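Local coordinates for protein acylneuraminate lyase (Mycoplasma synoviae, PDB 4N4P) that is an acylneuraminate lyase of the dihydrodipicolinate synthetase family, built on a TIM-barrel fold and assembled from four chains, at residues A[16-21]-A[270-275]. Residues are numbered along the deposited sequence; the frame is centred on the assembly and turned at random.
Sequences TPFTKD and YTRKPF
R272 lays its whole length over one face of the F18 ring, and the contact can be followed atom by atom. R272 CB starts at the margin, 4.1 Å from F18 CE2. R272 CG then comes over the ring as a CH-pi donor, 3.7 Å from the F18 centroid and only 14° off the ring normal. With the chain extended from CG to NE, CD passes on above F18 CE1 and CZ, and R272 NE reaches the far rim, 3.4 Å from F18 CD1. The guanidinium ends over the rim of the ring, its plane 17° from that of the ring. F18 CE1 lies 3.4 Å from R272 CZ, centred beneath the group. Its nitrogens look past the ring for partners, NE to the carbonyl of G22 and NH1 to the carbonyl of L56 and the carboxylate of D61, which should hold the plane flat against F18. T16 O, from the same segment as F18, sits above the opposite face of the ring, offset toward the rim.

Beside this pair the backbones are joined by a short bond, Y270 N to F18 O at 2.7 Å; the return bond from F18 N to Y270 O is weak. A water donates to both T19 O and T271 O, bridging the two loops. K20 runs alongside Y270, with K20 CG over the ring face as a second CH-pi contact at 3.8 Å from the Y270 centroid. The bend at chi4 (-104°) brings K20 NZ near Y270 OH, a weak bond, while its salt bridge is to D280.

The contact fastens the loop between strand 9-12 and helix 26-39 of the barrel to the loop joining helices 253-263 and 280-294. K258 of helix 253-263 bonds both T16 O and Y270 O, and P17 packs on helix 26-39.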
loop_
_atom_site.group_PDB
_atom_site.type_symbol
_atom_site.label_atom_id
_atom_site.label_comp_id
_atom_site.label_asym_id
_atom_site.label_seq_id
_atom_site.Cartn_x
_atom_site.Cartn_y
_atom_site.Cartn_z
ATOM N N THR A 16 16.272 -9.032 25.880
ATOM C CA THR A 16 15.956 -9.697 27.154
ATOM C C THR A 16 16.486 -11.149 27.177
ATOM O O THR A 16 15.991 -11.985 26.443
ATOM C CB THR A 16 14.421 -9.649 27.459
ATOM O OG1 THR A 16 13.953 -8.293 27.373
ATOM C CG2 THR A 16 14.142 -10.181 28.879
ATOM N N PRO A 17 17.500 -11.451 28.019
ATOM C CA PRO A 17 18.020 -12.815 28.024
ATOM C C PRO A 17 17.034 -13.877 28.496
ATOM O O PRO A 17 16.398 -13.730 29.540
ATOM C CB PRO A 17 19.216 -12.723 28.981
ATOM C CG PRO A 17 19.679 -11.319 28.778
ATOM C CD PRO A 17 18.365 -10.569 28.819
ATOM N N PHE A 18 16.894 -14.934 27.705
ATOM C CA PHE A 18 16.149 -16.104 28.157
ATOM C C PHE A 18 17.041 -17.316 28.048
ATOM O O PHE A 18 17.931 -17.358 27.209
ATOM C CB PHE A 18 14.915 -16.361 27.286
ATOM C CG PHE A 18 13.970 -15.194 27.182
ATOM C CD1 PHE A 18 13.212 -14.781 28.275
ATOM C CD2 PHE A 18 13.816 -14.530 25.969
ATOM C CE1 PHE A 18 12.328 -13.709 28.158
ATOM C CE2 PHE A 18 12.935 -13.476 25.838
ATOM C CZ PHE A 18 12.197 -13.048 26.938
ATOM N N THR A 19 16.794 -18.313 28.892
ATOM C CA THR A 19 17.506 -19.589 28.787
ATOM C C THR A 19 17.037 -20.309 27.542
ATOM O O THR A 19 16.002 -19.968 26.979
ATOM C CB THR A 19 17.243 -20.491 30.026
ATOM O OG1 THR A 19 15.872 -20.859 30.048
ATOM C CG2 THR A 19 17.576 -19.726 31.308
ATOM N N LYS A 20 17.800 -21.307 27.103
ATOM C CA LYS A 20 17.402 -22.095 25.939
ATOM C C LYS A 20 15.986 -22.606 26.057
ATOM O O LYS A 20 15.259 -22.659 25.063
ATOM C CB LYS A 20 18.335 -23.277 25.721
ATOM C CG LYS A 20 19.677 -22.917 25.163
ATOM C CD LYS A 20 20.486 -24.191 24.899
ATOM C CE LYS A 20 21.882 -23.866 24.393
ATOM N NZ LYS A 20 21.981 -24.111 22.936
ATOM N N ASP A 21 15.575 -22.964 27.269
ATOM C CA ASP A 21 14.238 -23.502 27.418
ATOM C C ASP A 21 13.186 -22.446 27.729
ATOM O O ASP A 21 12.059 -22.779 28.076
ATOM C CB ASP A 21 14.183 -24.694 28.388
ATOM C CG ASP A 21 14.627 -24.350 29.792
ATOM O OD1 ASP A 21 14.715 -23.155 30.174
ATOM O OD2 ASP A 21 14.898 -25.312 30.542
ATOM N N TYR A 270 18.947 -16.681 24.829
ATOM C CA TYR A 270 18.263 -16.958 23.562
ATOM C C TYR A 270 16.940 -16.226 23.465
ATOM O O TYR A 270 16.434 -15.676 24.453
ATOM C CB TYR A 270 18.077 -18.488 23.377
ATOM C CG TYR A 270 19.429 -19.185 23.328
ATOM C CD1 TYR A 270 20.033 -19.468 22.109
ATOM C CD2 TYR A 270 20.145 -19.464 24.501
ATOM C CE1 TYR A 270 21.290 -20.056 22.044
ATOM C CE2 TYR A 270 21.417 -20.045 24.445
ATOM C CZ TYR A 270 21.971 -20.339 23.212
ATOM O OH TYR A 270 23.216 -20.919 23.144
ATOM N N THR A 271 16.377 -16.220 22.265
ATOM C CA THR A 271 15.035 -15.708 22.049
ATOM C C THR A 271 14.011 -16.714 22.525
ATOM O O THR A 271 14.328 -17.884 22.683
ATOM C CB THR A 271 14.783 -15.388 20.559
ATOM O OG1 THR A 271 14.942 -16.574 19.757
ATOM C CG2 THR A 271 15.786 -14.331 20.098
ATOM N N ARG A 272 12.805 -16.233 22.789
ATOM C CA ARG A 272 11.650 -17.083 23.067
ATOM C C ARG A 272 10.879 -17.420 21.806
ATOM O O ARG A 272 10.922 -16.692 20.810
ATOM C CB ARG A 272 10.702 -16.393 24.036
ATOM C CG ARG A 272 11.001 -16.731 25.469
ATOM C CD ARG A 272 9.954 -16.148 26.432
ATOM N NE ARG A 272 10.317 -16.530 27.795
ATOM C CZ ARG A 272 9.869 -15.931 28.902
ATOM N NH1 ARG A 272 9.030 -14.916 28.820
ATOM N NH2 ARG A 272 10.264 -16.356 30.097
ATOM N N LYS A 273 10.152 -18.527 21.857
ATOM C CA LYS A 273 9.194 -18.863 20.803
ATOM C C LYS A 273 8.161 -17.752 20.655
ATOM O O LYS A 273 7.774 -17.141 21.647
ATOM C CB LYS A 273 8.475 -20.162 21.157
ATOM C CG LYS A 273 9.415 -21.348 21.359
ATOM C CD LYS A 273 8.569 -22.531 21.867
ATOM C CE LYS A 273 9.438 -23.710 22.252
ATOM N NZ LYS A 273 9.994 -24.338 21.033
ATOM N N PRO A 274 7.675 -17.510 19.418
ATOM C CA PRO A 274 7.920 -18.298 18.209
ATOM C C PRO A 274 9.091 -17.864 17.314
ATOM O O PRO A 274 9.157 -18.306 16.146
ATOM C CB PRO A 274 6.614 -18.162 17.440
ATOM C CG PRO A 274 6.059 -16.825 17.870
ATOM C CD PRO A 274 6.562 -16.556 19.254
ATOM N N PHE A 275 10.016 -17.046 17.837
ATOM C CA PHE A 275 11.216 -16.702 17.075
ATOM C C PHE A 275 12.016 -17.955 16.746
ATOM O O PHE A 275 12.111 -18.887 17.569
ATOM C CB PHE A 275 12.086 -15.672 17.805
ATOM C CG PHE A 275 11.480 -14.312 17.791
ATOM C CD1 PHE A 275 11.465 -13.557 16.607
ATOM C CD2 PHE A 275 10.869 -13.797 18.932
ATOM C CE1 PHE A 275 10.862 -12.286 16.581
ATOM C CE2 PHE A 275 10.251 -12.528 18.908
ATOM C CZ PHE A 275 10.257 -11.782 17.724
HETATM O O HOH W 1 14.106 -19.317 25.026
#